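Local coordinates for protein hydrolase, isochorismatase family (Pseudomonas putida KT2440, PDB 4H17) that probably works as a hydrolase of the isochorismatase family, built on a Rossmann-like fold, at residues D30-Y35 against V69-T74; L40-M45 against G130-S135; H23-I28 against L121-L126. One frame throughout, in Å; residues are numbered along the deposited sequence. Where two conformers were deposited one is given.

Interaction 1: D30-Y35 against V69-T74; sequences DAQKEY and VRHLGT. With SO4 (sulfate ion), chain E; SO4 (sulfate ion), chain C.
Where neighbouring parallel strands 24-29 and 66-71 run out at their C-terminal ends, the loop carrying Asp30 and Gln32 folds against Arg70 and His71 beside two bound sulfates. Just beyond strand 24-29, Asp30 N donates to Val69 O at 2.7 Å, and a water that takes the Ala31 N-H donates to the same carbonyl. Past this point side chains replace backbone. Gln32 stretches out beyond CG (chi2 176°) across Arg70, the Gln32 CD lying on the CG of Arg70. OE1 then accepts a nearly straight bond from His71 N at 3.0 Å, and NE2 reaches His71 O through a second water, so one side-chain amide serves both the N-H and the C=O of His71. Gln32 NE2 also donates to Gly86 O. In this family the active site lies at the C-terminal ends of the strands, and the chain C sulfate, a likely crystallisation ion, probably sits in that region; a second, chain E, binds the other nitrogen of His71. The His71 ring bridges the two ions: NE2 donates to O1 of the chain C sulfate at 2.7 Å, ND1 to O4 of the chain E ion at 2.8 Å. Asp30 sets its carboxylate by the ring edge, the planes 61° apart, His71 NE2 giving OD2 a weak bond; Lys103 is a long, weak ion-pair partner of that oxygen. Tyr35 OH donates to O4 of the chain C sulfate at 2.7 Å, and Phe79 stacks on the His71 ring.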
ATOM      1  N   ASP A  30       6.100   8.359 -12.568  1.00 10.14           N
ATOM      2  CA  ASP A  30       5.307   9.570 -12.566  1.00 12.35           C
ATOM      3  C   ASP A  30       6.129  10.847 -12.423  1.00 12.12           C
ATOM      4  O   ASP A  30       5.736  11.733 -11.683  1.00 11.45           O
ATOM      5  CB  ASP A  30       4.200   9.522 -11.496  1.00 13.95           C
ATOM      6  CG  ASP A  30       3.219   8.352 -11.692  1.00 12.35           C
ATOM      7  OD1 ASP A  30       3.069   7.828 -12.832  1.00 13.13           O
ATOM      8  OD2 ASP A  30       2.561   8.019 -10.674  1.00 14.38           O
ATOM      9  N   ALA A  31       7.276  10.929 -13.095  1.00 12.22           N
ATOM     10  CA  ALA A  31       8.121  12.130 -12.961  1.00 14.95           C
ATOM     11  C   ALA A  31       7.574  13.228 -13.885  1.00 14.24           C
ATOM     12  O   ALA A  31       8.151  13.589 -14.924  1.00 14.91           O
ATOM     13  CB  ALA A  31       9.574  11.779 -13.224  1.00 16.36           C
ATOM     14  N   GLN A  32       6.422  13.758 -13.474  1.00 13.75           N
ATOM     15  CA  GLN A  32       5.624  14.667 -14.297  1.00 12.07           C
ATOM     16  C   GLN A  32       5.402  16.036 -13.662  1.00 11.22           C
ATOM     17  O   GLN A  32       5.451  16.196 -12.453  1.00 12.36           O
ATOM     18  CB  GLN A  32       4.285  14.055 -14.614  1.00 15.72           C
ATOM     19  CG  GLN A  32       4.388  12.762 -15.387  1.00 18.87           C
ATOM     20  CD  GLN A  32       3.048  12.148 -15.596  1.00 15.14           C
ATOM     21  OE1 GLN A  32       2.620  11.237 -14.849  1.00 14.09           O
ATOM     22  NE2 GLN A  32       2.353  12.613 -16.657  1.00 15.54           N
ATOM     23  N   LYS A  33       5.119  17.019 -14.521  1.00 12.39           N
ATOM     24  CA  LYS A  33       5.050  18.423 -14.085  1.00 12.39           C
ATOM     25  C   LYS A  33       3.840  18.756 -13.152  1.00 11.38           C
ATOM     26  O   LYS A  33       3.891  19.738 -12.380  1.00 11.81           O
ATOM     27  CB  LYS A  33       5.077  19.371 -15.288  1.00 10.08           C
ATOM     28  CG  LYS A  33       6.323  19.353 -16.124  1.00 11.32           C
ATOM     29  CD  LYS A  33       6.296  20.455 -17.185  1.00 13.79           C
ATOM     30  CE  LYS A  33       7.587  20.553 -17.942  1.00 17.24           C
ATOM     31  NZ  LYS A  33       7.427  21.530 -19.045  1.00 21.16           N
ATOM     32  N   GLU A  34       2.795  17.923 -13.177  1.00 11.62           N
ATOM     33  CA  GLU A  34       1.665  18.026 -12.265  1.00 13.72           C
ATOM     34  C   GLU A  34       2.134  18.240 -10.832  1.00 11.97           C
ATOM     35  O   GLU A  34       1.546  19.036 -10.106  1.00 12.51           O
ATOM     36  CB  GLU A  34       0.820  16.754 -12.348  1.00 13.26           C
ATOM     37  CG  GLU A  34      -0.379  16.743 -11.417  1.00 11.13           C
ATOM     38  CD  GLU A  34      -1.498  17.696 -11.801  1.00 15.60           C
ATOM     39  OE1 GLU A  34      -1.938  17.686 -12.972  1.00 16.74           O
ATOM     40  OE2 GLU A  34      -1.971  18.470 -10.948  1.00 17.03           O
ATOM     41  N   TYR A  35       3.248  17.607 -10.469  1.00 10.44           N
ATOM     42  CA  TYR A  35       3.704  17.599  -9.096  1.00 11.66           C
ATOM     43  C   TYR A  35       4.526  18.820  -8.700  1.00 10.90           C
ATOM     44  O   TYR A  35       5.052  18.854  -7.555  1.00 13.06           O
ATOM     45  CB  TYR A  35       4.497  16.331  -8.827  1.00 14.45           C
ATOM     46  CG  TYR A  35       3.737  15.043  -8.964  1.00 10.55           C
ATOM     47  CD1 TYR A  35       2.591  14.801  -8.195  1.00 11.03           C
ATOM     48  CD2 TYR A  35       4.150  14.048  -9.866  1.00 11.13           C
ATOM     49  CE1 TYR A  35       1.916  13.600  -8.308  1.00 11.42           C
ATOM     50  CE2 TYR A  35       3.454  12.858  -9.980  1.00 11.07           C
ATOM     51  CZ  TYR A  35       2.355  12.641  -9.211  1.00 12.08           C
ATOM     52  OH  TYR A  35       1.818  11.375  -9.439  1.00 14.00           O
ATOM     53  N   VAL A  69       7.260   5.463 -16.127  1.00 11.11           N
ATOM     54  CA  VAL A  69       5.817   5.356 -15.993  1.00 12.92           C
ATOM     55  C   VAL A  69       5.204   6.758 -15.896  1.00 13.01           C
ATOM     56  O   VAL A  69       5.730   7.577 -15.151  1.00 12.46           O
ATOM     57  CB  VAL A  69       5.482   4.521 -14.734  1.00 13.26           C
ATOM     58  CG1 VAL A  69       3.999   4.467 -14.516  1.00 13.32           C
ATOM     59  CG2 VAL A  69       6.080   3.112 -14.812  1.00 17.46           C
ATOM     60  N   ARG A  70       4.082   7.010 -16.574  1.00 13.23           N
ATOM     61  CA  ARG A  70       3.313   8.220 -16.403  1.00 11.66           C
ATOM     62  C   ARG A  70       1.836   7.913 -16.317  1.00 10.61           C
ATOM     63  O   ARG A  70       1.365   6.881 -16.819  1.00 11.51           O
ATOM     64  CB  ARG A  70       3.479   9.165 -17.612  1.00 13.59           C
ATOM     65  CG  ARG A  70       4.805   9.880 -17.685  1.00 14.95           C
ATOM     66  CD  ARG A  70       4.754  10.991 -18.722  1.00 15.43           C
ATOM     67  NE  ARG A  70       4.677  10.482 -20.108  1.00 14.17           N
ATOM     68  CZ  ARG A  70       4.834  11.259 -21.200  1.00 11.77           C
ATOM     69  NH1 ARG A  70       4.982  12.563 -21.105  1.00 14.10           N
ATOM     70  NH2 ARG A  70       4.805  10.704 -22.410  1.00 12.63           N
ATOM     71  N   HIS A  71       1.103   8.852 -15.736  1.00 10.15           N
ATOM     72  CA  HIS A  71      -0.347   8.833 -15.763  1.00  9.78           C
ATOM     73  C   HIS A  71      -0.871   8.973 -17.177  1.00 12.39           C
ATOM     74  O   HIS A  71      -0.346   9.776 -17.979  1.00 11.31           O
ATOM     75  CB  HIS A  71      -0.922   9.967 -14.960  1.00 11.14           C
ATOM     76  CG  HIS A  71      -0.834   9.798 -13.487  1.00 13.34           C
ATOM     77  ND1 HIS A  71      -1.912   9.958 -12.651  1.00 14.66           N
ATOM     78  CD2 HIS A  71       0.218   9.516 -12.700  1.00 15.15           C
ATOM     79  CE1 HIS A  71      -1.538   9.731 -11.409  1.00 15.40           C
ATOM     80  NE2 HIS A  71      -0.236   9.512 -11.407  1.00 12.97           N
ATOM     81  N   LEU A  72      -1.929   8.229 -17.474  1.00 11.76           N
ATOM     82  CA  LEU A  72      -2.704   8.521 -18.668  1.00 14.79           C
ATOM     83  C   LEU A  72      -3.293   9.930 -18.566  1.00 12.76           C
ATOM     84  O   LEU A  72      -3.260  10.680 -19.550  1.00 13.95           O
ATOM     85  CB  LEU A  72      -3.802   7.499 -18.857  1.00 15.62           C
ATOM     86  CG  LEU A  72      -3.312   6.187 -19.449  1.00 22.82           C
ATOM     87  CD1 LEU A  72      -4.358   5.113 -19.186  1.00 24.36           C
ATOM     88  CD2 LEU A  72      -3.043   6.338 -20.945  1.00 23.37           C
ATOM     89  N   GLY A  73      -3.753  10.322 -17.382  1.00 12.98           N
ATOM     90  CA  GLY A  73      -4.369  11.650 -17.221  1.00 14.37           C
ATOM     91  C   GLY A  73      -5.684  11.881 -17.934  1.00 15.04           C
ATOM     92  O   GLY A  73      -6.257  10.998 -18.620  1.00 15.95           O
ATOM     93  N   THR A  74      -6.128  13.121 -17.804  1.00 13.48           N
ATOM     94  CA  THR A  74      -7.381  13.559 -18.379  1.00 11.46           C
ATOM     95  C   THR A  74      -7.114  14.845 -19.164  1.00 11.38           C
ATOM     96  O   THR A  74      -6.537  15.745 -18.643  1.00 12.98           O
ATOM     97  CB  THR A  74      -8.413  13.824 -17.257  1.00 14.29           C
ATOM     98  OG1 THR A  74      -8.622  12.642 -16.466  1.00 14.79           O
ATOM     99  CG2 THR A  74      -9.748  14.225 -17.792  1.00 14.03           C
TER
HETATM  100  S   SO4 E 203      -5.019   9.583 -14.117  1.00 16.44           S
HETATM  101  O1  SO4 E 203      -5.170   8.975 -12.744  1.00 23.00           O
HETATM  102  O2  SO4 E 203      -6.388  10.059 -14.500  1.00 23.50           O
HETATM  103  O3  SO4 E 203      -4.357   8.728 -15.044  1.00 15.18           O
HETATM  104  O4  SO4 E 203      -4.254  10.831 -13.867  1.00 15.21           O
HETATM  105  S   SO4 C 201      -0.127   9.200  -7.582  1.00 12.52           S
HETATM  106  O1  SO4 C 201      -0.011   8.558  -8.909  1.00 13.34           O
HETATM  107  O2  SO4 C 201       0.805   8.628  -6.642  1.00 12.17           O
HETATM  108  O3  SO4 C 201      -1.493   8.921  -7.079  1.00 13.45           O
HETATM  109  O4  SO4 C 201      -0.030  10.669  -7.653  1.00 12.97           O
HETATM  110  O   HOH W   1       8.361   9.147 -15.131  1.00 16.70           O
HETATM  111  O   HOH W   2      -0.017  12.369 -18.061  1.00 15.17           O

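Interaction 2: L40-M45 against G130-S135; sequences LKLSGM and GFMSHS. With SO4 (sulfate ion), chain C; EDO (1,2-ethanediol), chain H.
Phe131, where strand 125-131 gives way to helix 133-146, drives its side chain into the loop 40-45 and meets Leu42 and Met45 in turn. CB points toward the loop, and chi1 of -45° turns the ring to Leu42 and Met45. CB is the first atom to touch, 3.7 Å from Leu42 CD1. The same methyl follows along the ring past CG, Leu42 CD1 coming obliquely to within 3.6 Å of Phe131 CD1. Further out Met45 takes over: its SE, the selenium of selenomethionine, lies 3.4 Å from Phe131 CE1. At the far end CZ and CE2 sit beneath Met45 CE, a methyl over the ring face 3.8 Å from the centroid and 17° off the normal. That is a CH-pi contact, and together with the oblique selenium it makes a Met-aromatic pair. Two bends, at chi2 and chi3, curl the Met45 chain over the ring in this way. Ala48 and Ile52 of helix 45-61 pack on the ring as well.

Leu42's other branch serves the next residue, CD2 resting 3.8 Å from Met132 SE, the two side chains meeting at about a right angle. Leu11 of the second subunit packs on Leu40 nearby. The peptide bond between Phe131 and Met132 is cis, and Met132 N donates to O2 of the chain C sulfate at 2.8 Å. Ser135 OG is hydrogen-bonded to O3 of that ion at 2.7 Å, and to Asn186 of the second subunit. A cis peptide between a parallel strand and the helix after it, beside a bound anion, is characteristic of the active-site region of isochorismatase-like hydrolases.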
ATOM      1  N   LEU A  40      -1.340  19.337  -6.061  1.00 12.97           N
ATOM      2  CA  LEU A  40      -0.497  18.134  -6.028  1.00 13.09           C
ATOM      3  C   LEU A  40       0.999  18.492  -5.989  1.00 12.78           C
ATOM      4  O   LEU A  40       1.830  17.645  -6.165  1.00 13.96           O
ATOM      5  CB  LEU A  40      -0.817  17.167  -7.180  1.00 12.97           C
ATOM      6  CG  LEU A  40      -2.237  16.621  -7.143  1.00 10.87           C
ATOM      7  CD1 LEU A  40      -2.437  15.844  -8.427  1.00 13.14           C
ATOM      8  CD2 LEU A  40      -2.437  15.734  -5.908  1.00 12.32           C
ATOM      9  N   LYS A  41       1.326  19.751  -5.662  1.00 13.57           N
ATOM     10  CA  LYS A  41       2.717  20.129  -5.535  1.00 14.01           C
ATOM     11  C   LYS A  41       3.331  19.319  -4.408  1.00 14.94           C
ATOM     12  O   LYS A  41       2.791  19.362  -3.285  1.00 16.59           O
ATOM     13  CB  LYS A  41       2.854  21.622  -5.200  1.00 14.18           C
ATOM     14  CG  LYS A  41       4.269  22.106  -5.106  1.00 16.94           C
ATOM     15  CD  LYS A  41       4.302  23.547  -4.591  1.00 18.87           C
ATOM     16  CE  LYS A  41       5.741  24.034  -4.483  1.00 24.49           C
ATOM     17  NZ  LYS A  41       5.869  25.502  -4.734  1.00 29.77           N
ATOM     18  N   LEU A  42       4.447  18.625  -4.669  1.00 13.61           N
ATOM     19  CA  LEU A  42       5.038  17.728  -3.674  1.00 13.21           C
ATOM     20  C   LEU A  42       6.090  18.464  -2.891  1.00 14.56           C
ATOM     21  O   LEU A  42       6.578  19.516  -3.344  1.00 15.58           O
ATOM     22  CB  LEU A  42       5.577  16.437  -4.256  1.00 14.55           C
ATOM     23  CG  LEU A  42       4.524  15.687  -5.086  1.00 12.96           C
ATOM     24  CD1 LEU A  42       5.151  14.413  -5.653  1.00 14.09           C
ATOM     25  CD2 LEU A  42       3.245  15.317  -4.343  1.00 12.07           C
ATOM     26  N   SER A  43       6.434  17.915  -1.729  1.00 14.57           N
ATOM     27  CA  SER A  43       7.428  18.531  -0.858  1.00 12.12           C
ATOM     28  C   SER A  43       8.787  17.915  -1.075  1.00 13.01           C
ATOM     29  O   SER A  43       8.897  16.729  -1.330  1.00 15.64           O
ATOM     30  CB  SER A  43       7.055  18.374   0.618  1.00 14.95           C
ATOM     31  OG  SER A  43       5.838  19.008   0.903  1.00 21.31           O
ATOM     32  N   GLY A  44       9.823  18.741  -0.969  1.00 15.58           N
ATOM     33  CA  GLY A  44      11.178  18.253  -1.186  1.00 16.88           C
ATOM     34  C   GLY A  44      11.443  17.822  -2.627  1.00 15.55           C
ATOM     35  O   GLY A  44      12.265  16.930  -2.856  1.00 19.56           O
HETATM   36  N   MSE A  45      10.832  18.485  -3.605  1.00 17.87           N
HETATM   37  CA  MSE A  45      10.988  18.069  -4.987  1.00 18.89           C
HETATM   38  C   MSE A  45      12.311  18.383  -5.572  1.00 18.28           C
HETATM   39  O   MSE A  45      12.803  17.620  -6.399  1.00 18.23           O
HETATM   40  CB  MSE A  45       9.970  18.649  -5.972  1.00 19.47           C
HETATM   41  CG  MSE A  45       8.631  17.979  -5.883  1.00 21.89           C
HETATM   42 SE   MSE A  45       8.870  16.093  -6.407  0.75 15.60          SE
HETATM   43  CE  MSE A  45       8.277  16.184  -8.264  1.00 19.10           C
ATOM     44  N   GLY A 130      10.203   7.779  -7.619  1.00 11.54           N
ATOM     45  CA  GLY A 130       9.127   8.625  -8.160  1.00 14.40           C
ATOM     46  C   GLY A 130       8.022   8.954  -7.180  1.00 13.08           C
ATOM     47  O   GLY A 130       8.234   9.022  -5.959  1.00 14.09           O
ATOM     48  N   PHE A 131       6.826   9.146  -7.712  1.00 11.50           N
ATOM     49  CA  PHE A 131       5.785   9.919  -7.100  1.00 11.97           C
ATOM     50  C   PHE A 131       4.417   9.341  -7.327  1.00 11.94           C
ATOM     51  O   PHE A 131       4.160   8.737  -8.393  1.00 13.74           O
ATOM     52  CB  PHE A 131       5.798  11.351  -7.692  1.00  9.41           C
ATOM     53  CG  PHE A 131       7.172  11.899  -7.779  1.00 11.50           C
ATOM     54  CD1 PHE A 131       7.842  12.299  -6.629  1.00 11.95           C
ATOM     55  CD2 PHE A 131       7.779  12.042  -8.989  1.00 14.44           C
ATOM     56  CE1 PHE A 131       9.156  12.716  -6.695  1.00 14.57           C
ATOM     57  CE2 PHE A 131       9.093  12.514  -9.086  1.00 15.48           C
ATOM     58  CZ  PHE A 131       9.780  12.885  -7.927  1.00 14.88           C
HETATM   59  N   MSE A 132       3.475   9.517  -6.371  1.00  9.45           N
HETATM   60  CA  MSE A 132       3.720   9.929  -4.947  1.00 10.05           C
HETATM   61  C   MSE A 132       4.074   8.706  -4.141  1.00 11.41           C
HETATM   62  O   MSE A 132       3.632   7.585  -4.454  1.00  9.50           O
HETATM   63  CB  MSE A 132       2.444  10.547  -4.371  1.00  9.99           C
HETATM   64  CG  MSE A 132       2.019  11.776  -5.148  1.00 13.75           C
HETATM   65 SE   MSE A 132       0.485  12.731  -4.414  0.75 12.12          SE
HETATM   66  CE  MSE A 132      -0.858  11.276  -4.469  1.00 16.02           C
ATOM     67  N   SER A 133       4.887   8.886  -3.122  1.00 10.90           N
ATOM     68  CA  SER A 133       5.424   7.746  -2.389  1.00 10.99           C
ATOM     69  C   SER A 133       4.304   6.882  -1.819  1.00 12.78           C
ATOM     70  O   SER A 133       4.424   5.651  -1.837  1.00 13.38           O
ATOM     71  CB  SER A 133       6.392   8.183  -1.281  1.00 11.95           C
ATOM     72  OG  SER A 133       5.813   9.060  -0.388  1.00 15.68           O
ATOM     73  N   HIS A 134       3.244   7.489  -1.298  1.00 11.17           N
ATOM     74  CA  HIS A 134       2.187   6.746  -0.566  1.00 11.38           C
ATOM     75  C   HIS A 134       1.150   6.102  -1.496  1.00 12.36           C
ATOM     76  O   HIS A 134       0.321   5.314  -1.050  1.00 12.04           O
ATOM     77  CB  HIS A 134       1.467   7.617   0.464  1.00 12.67           C
ATOM     78  CG  HIS A 134       0.663   8.705  -0.145  1.00 10.40           C
ATOM     79  ND1 HIS A 134       1.234   9.826  -0.695  1.00 10.51           N
ATOM     80  CD2 HIS A 134      -0.667   8.821  -0.363  1.00 10.42           C
ATOM     81  CE1 HIS A 134       0.300  10.587  -1.226  1.00 11.33           C
ATOM     82  NE2 HIS A 134      -0.867  10.023  -0.999  1.00 10.24           N
ATOM     83  N   SER A 135       1.139   6.508  -2.766  1.00 12.03           N
ATOM     84  CA  SER A 135       0.049   6.160  -3.682  1.00 11.27           C
ATOM     85  C   SER A 135       0.557   5.270  -4.828  1.00 11.55           C
ATOM     86  O   SER A 135       0.668   4.073  -4.644  1.00 11.56           O
ATOM     87  CB  SER A 135      -0.702   7.420  -4.142  1.00 12.90           C
ATOM     88  OG  SER A 135      -1.711   7.096  -5.068  1.00 10.69           O
TER
HETATM   89  S   SO4 C 201      -0.127   9.200  -7.582  1.00 12.52           S
HETATM   90  O1  SO4 C 201      -0.011   8.558  -8.909  1.00 13.34           O
HETATM   91  O2  SO4 C 201       0.805   8.628  -6.642  1.00 12.17           O
HETATM   92  O3  SO4 C 201      -1.493   8.921  -7.079  1.00 13.45           O
HETATM   93  O4  SO4 C 201      -0.030  10.669  -7.653  1.00 12.97           O
HETATM   94  C1  EDO H 206       9.395  14.747   2.126  1.00 24.40           C
HETATM   95  O1  EDO H 206       9.554  16.147   1.833  1.00 25.41           O
HETATM   96  C2  EDO H 206       9.159  14.033   0.797  1.00 18.68           C
HETATM   97  O2  EDO H 206       7.959  14.464   0.151  1.00 17.07           O

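Interaction 3: H23-I28 against L121-L126; sequences HASLII and LGHLDL
Ser25 and Leu126 pair side by side as parallel neighbours in the middle of the Rossmann-like sheet, where strand 24-29 has strand 66-71 as its other neighbour. Helix 114-121 ends at Leu121, and the turn through Gly122 and His123 brings the chain back into the sheet at Asp125.

The backbone bonding starts with Ser25 N, which donates to Asp125 O at 3.0 Å. One step further on, Leu126 CA approaches Ser25 O at 3.4 Å in a CA-H...O contact.

Two waters bridge the segments, one at the strand starts and one between Ser25 and the turn. The first donates to His23 O at 2.7 Å and to Asp125 OD2, and accepts the Asp125 N-H, so it ties His23 to Asp125. OD1 of that aspartate is held in a salt bridge by Arg150. The other water accepts from Ser25 OG at 3.0 Å and donates to His123 O. Since Ser25 keeps OG beside its own backbone N (chi1 -62°), the hydroxyl leans back toward the incoming turn, where this water and Leu121 CD2 await it.

His123 sets its ring across the start of the strand. In the conformer described, one of two deposited, a face lies against His23 C and the ring edge is turned to Ser25 OG. Arg64 also touches this side chain.

Apolar packing takes over toward the interior. Leu126 sends its two methyls to different partners: CD2 lies 4.1 Å from the CB of its neighbour Ser25, and CD1 crosses obliquely to Ile27 CD1, at 4.0 Å.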
ATOM      1  N   HIS A  23      22.821  -5.140 -11.676  1.00 17.65           N
ATOM      2  CA  HIS A  23      21.959  -6.300 -11.913  1.00 21.70           C
ATOM      3  C   HIS A  23      20.473  -5.951 -11.877  1.00 21.52           C
ATOM      4  O   HIS A  23      19.620  -6.840 -11.802  1.00 21.75           O
ATOM      5  CB  HIS A  23      22.254  -7.368 -10.871  1.00 25.55           C
ATOM      6  CG  HIS A  23      23.696  -7.731 -10.770  1.00 34.93           C
ATOM      7  ND1 HIS A  23      24.449  -8.103 -11.861  1.00 47.04           N
ATOM      8  CD2 HIS A  23      24.530  -7.772  -9.703  1.00 40.28           C
ATOM      9  CE1 HIS A  23      25.687  -8.359 -11.472  1.00 46.51           C
ATOM     10  NE2 HIS A  23      25.760  -8.173 -10.166  1.00 40.13           N
ATOM     11  N   ALA A  24      20.154  -4.672 -12.017  1.00 15.49           N
ATOM     12  CA  ALA A  24      18.776  -4.223 -11.799  1.00 15.11           C
ATOM     13  C   ALA A  24      18.142  -3.597 -13.026  1.00 15.77           C
ATOM     14  O   ALA A  24      18.828  -3.236 -13.949  1.00 15.14           O
ATOM     15  CB  ALA A  24      18.738  -3.233 -10.643  1.00 14.95           C
ATOM     16  N   SER A  25      16.816  -3.505 -12.982  1.00 16.07           N
ATOM     17  CA  SER A  25      16.023  -2.645 -13.889  1.00 17.88           C
ATOM     18  C   SER A  25      15.596  -1.409 -13.076  1.00 18.58           C
ATOM     19  O   SER A  25      15.178  -1.536 -11.916  1.00 17.66           O
ATOM     20  CB  SER A  25      14.779  -3.334 -14.388  1.00 16.06           C
ATOM     21  OG  SER A  25      15.007  -4.524 -15.171  1.00 17.81           O
ATOM     22  N   LEU A  26      15.695  -0.216 -13.673  1.00 14.81           N
ATOM     23  CA  LEU A  26      15.346   1.049 -12.992  1.00 14.37           C
ATOM     24  C   LEU A  26      13.958   1.488 -13.463  1.00 13.90           C
ATOM     25  O   LEU A  26      13.677   1.498 -14.665  1.00 14.13           O
ATOM     26  CB  LEU A  26      16.319   2.165 -13.323  1.00 13.41           C
ATOM     27  CG  LEU A  26      16.004   3.578 -12.798  1.00 14.38           C
ATOM     28  CD1 LEU A  26      15.998   3.655 -11.277  1.00 16.20           C
ATOM     29  CD2 LEU A  26      17.001   4.561 -13.367  1.00 14.97           C
ATOM     30  N   ILE A  27      13.081   1.767 -12.518  1.00 10.55           N
ATOM     31  CA  ILE A  27      11.704   2.220 -12.778  1.00 10.54           C
ATOM     32  C   ILE A  27      11.474   3.591 -12.157  1.00 10.35           C
ATOM     33  O   ILE A  27      11.628   3.763 -10.947  1.00 12.42           O
ATOM     34  CB  ILE A  27      10.637   1.238 -12.238  1.00 12.11           C
ATOM     35  CG1 ILE A  27      10.890  -0.209 -12.739  1.00 16.15           C
ATOM     36  CG2 ILE A  27       9.226   1.731 -12.613  1.00 13.09           C
ATOM     37  CD1 ILE A  27      10.014  -1.278 -12.130  1.00 15.44           C
ATOM     38  N   ILE A  28      11.118   4.570 -13.009  1.00 11.51           N
ATOM     39  CA  ILE A  28      10.853   5.931 -12.559  1.00 12.78           C
ATOM     40  C   ILE A  28       9.353   6.168 -12.705  1.00 12.86           C
ATOM     41  O   ILE A  28       8.818   6.195 -13.816  1.00 12.89           O
ATOM     42  CB  ILE A  28      11.606   6.976 -13.396  1.00 15.35           C
ATOM     43  CG1 ILE A  28      13.099   6.656 -13.395  1.00 17.43           C
ATOM     44  CG2 ILE A  28      11.354   8.388 -12.842  1.00 15.59           C
ATOM     45  CD1 ILE A  28      13.924   7.535 -14.292  1.00 23.55           C
ATOM     46  N   LEU A 121      12.966  -8.483 -19.563  1.00 16.48           N
ATOM     47  CA  LEU A 121      14.223  -7.880 -19.170  1.00 15.09           C
ATOM     48  C   LEU A 121      15.052  -8.826 -18.281  1.00 15.39           C
ATOM     49  O   LEU A 121      16.278  -8.750 -18.237  1.00 15.53           O
ATOM     50  CB  LEU A 121      13.986  -6.590 -18.438  1.00 16.54           C
ATOM     51  CG  LEU A 121      13.851  -5.318 -19.288  1.00 13.77           C
ATOM     52  CD1 LEU A 121      13.108  -5.576 -20.585  1.00 13.99           C
ATOM     53  CD2 LEU A 121      13.229  -4.150 -18.556  1.00 18.07           C
ATOM     54  N   GLY A 122      14.383  -9.756 -17.614  1.00 16.12           N
ATOM     55  CA  GLY A 122      15.095 -10.810 -16.942  1.00 14.98           C
ATOM     56  C   GLY A 122      15.616 -10.544 -15.552  1.00 17.71           C
ATOM     57  O   GLY A 122      16.233 -11.434 -14.998  1.00 19.30           O
ATOM     58  N   HIS A 123      15.388  -9.356 -14.990  0.60 15.27           N
ATOM     59  CA  HIS A 123      15.891  -9.036 -13.623  0.60 14.77           C
ATOM     60  C   HIS A 123      14.826  -9.079 -12.562  0.60 18.43           C
ATOM     61  O   HIS A 123      13.797  -8.413 -12.668  0.60 16.83           O
ATOM     62  CB  HIS A 123      16.578  -7.666 -13.610  0.60 15.00           C
ATOM     63  CG  HIS A 123      17.660  -7.561 -14.621  0.60 18.74           C
ATOM     64  ND1 HIS A 123      18.820  -8.298 -14.535  0.60 16.82           N
ATOM     65  CD2 HIS A 123      17.758  -6.821 -15.746  0.60 15.52           C
ATOM     66  CE1 HIS A 123      19.583  -8.027 -15.577  0.60 16.43           C
ATOM     67  NE2 HIS A 123      18.960  -7.136 -16.329  0.60 17.06           N
ATOM     68  N   LEU A 124      15.085  -9.860 -11.515  1.00 22.46           N
ATOM     69  CA  LEU A 124      14.219  -9.875 -10.345  1.00 21.94           C
ATOM     70  C   LEU A 124      14.392  -8.631  -9.478  1.00 20.54           C
ATOM     71  O   LEU A 124      13.448  -8.269  -8.789  1.00 19.99           O
ATOM     72  CB  LEU A 124      14.459 -11.138  -9.511  1.00 24.77           C
ATOM     73  CG  LEU A 124      13.897 -12.428 -10.128  1.00 26.34           C
ATOM     74  CD1 LEU A 124      14.252 -13.627  -9.247  1.00 25.74           C
ATOM     75  CD2 LEU A 124      12.384 -12.362 -10.323  1.00 27.24           C
ATOM     76  N   ASP A 125      15.557  -7.970  -9.557  1.00 19.11           N
ATOM     77  CA  ASP A 125      15.841  -6.739  -8.809  1.00 13.87           C
ATOM     78  C   ASP A 125      15.419  -5.450  -9.530  1.00 13.95           C
ATOM     79  O   ASP A 125      15.886  -5.101 -10.613  1.00 15.81           O
ATOM     80  CB  ASP A 125      17.326  -6.593  -8.437  1.00 17.25           C
ATOM     81  CG  ASP A 125      17.790  -7.568  -7.347  1.00 24.04           C
ATOM     82  OD1 ASP A 125      17.319  -7.450  -6.202  1.00 29.04           O
ATOM     83  OD2 ASP A 125      18.725  -8.348  -7.559  1.00 25.63           O
ATOM     84  N   LEU A 126      14.544  -4.729  -8.850  1.00 13.42           N
ATOM     85  CA  LEU A 126      13.991  -3.472  -9.323  1.00 12.41           C
ATOM     86  C   LEU A 126      14.393  -2.351  -8.395  1.00 13.69           C
ATOM     87  O   LEU A 126      14.244  -2.445  -7.191  1.00 13.59           O
ATOM     88  CB  LEU A 126      12.464  -3.524  -9.387  1.00 12.92           C
ATOM     89  CG  LEU A 126      11.792  -4.725 -10.063  1.00 13.80           C
ATOM     90  CD1 LEU A 126      10.281  -4.607  -9.944  1.00 12.42           C
ATOM     91  CD2 LEU A 126      12.260  -4.917 -11.498  1.00 14.72           C
TER
HETATM   92  O   HOH W   3      18.242  -8.936 -10.695  1.00 20.08           O
HETATM   93  O   HOH W   4      13.428  -7.051 -15.010  1.00 18.53           O

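All three contacts belong to one parallel sheet, in which strand 24-29 lies between 66-71 and 125-131. Interaction 3 joins the starts of strands 24-29 and 125-131; interactions 1 and 2 gather at the C-terminal ends of the strands. Their centres lie about 11 Å from each other and 21 and 22 Å from that of interaction 3. Along the chain, interaction 1 is nested in the loop closed by interaction 3, while interaction 2 crosses both. Interactions 1 and 2 touch through Tyr35 and Leu42 and share the chain C sulfate, so residues from distant parts of the sequence assemble one anion-binding pocket, probably the active-site region, at the end of the sheet.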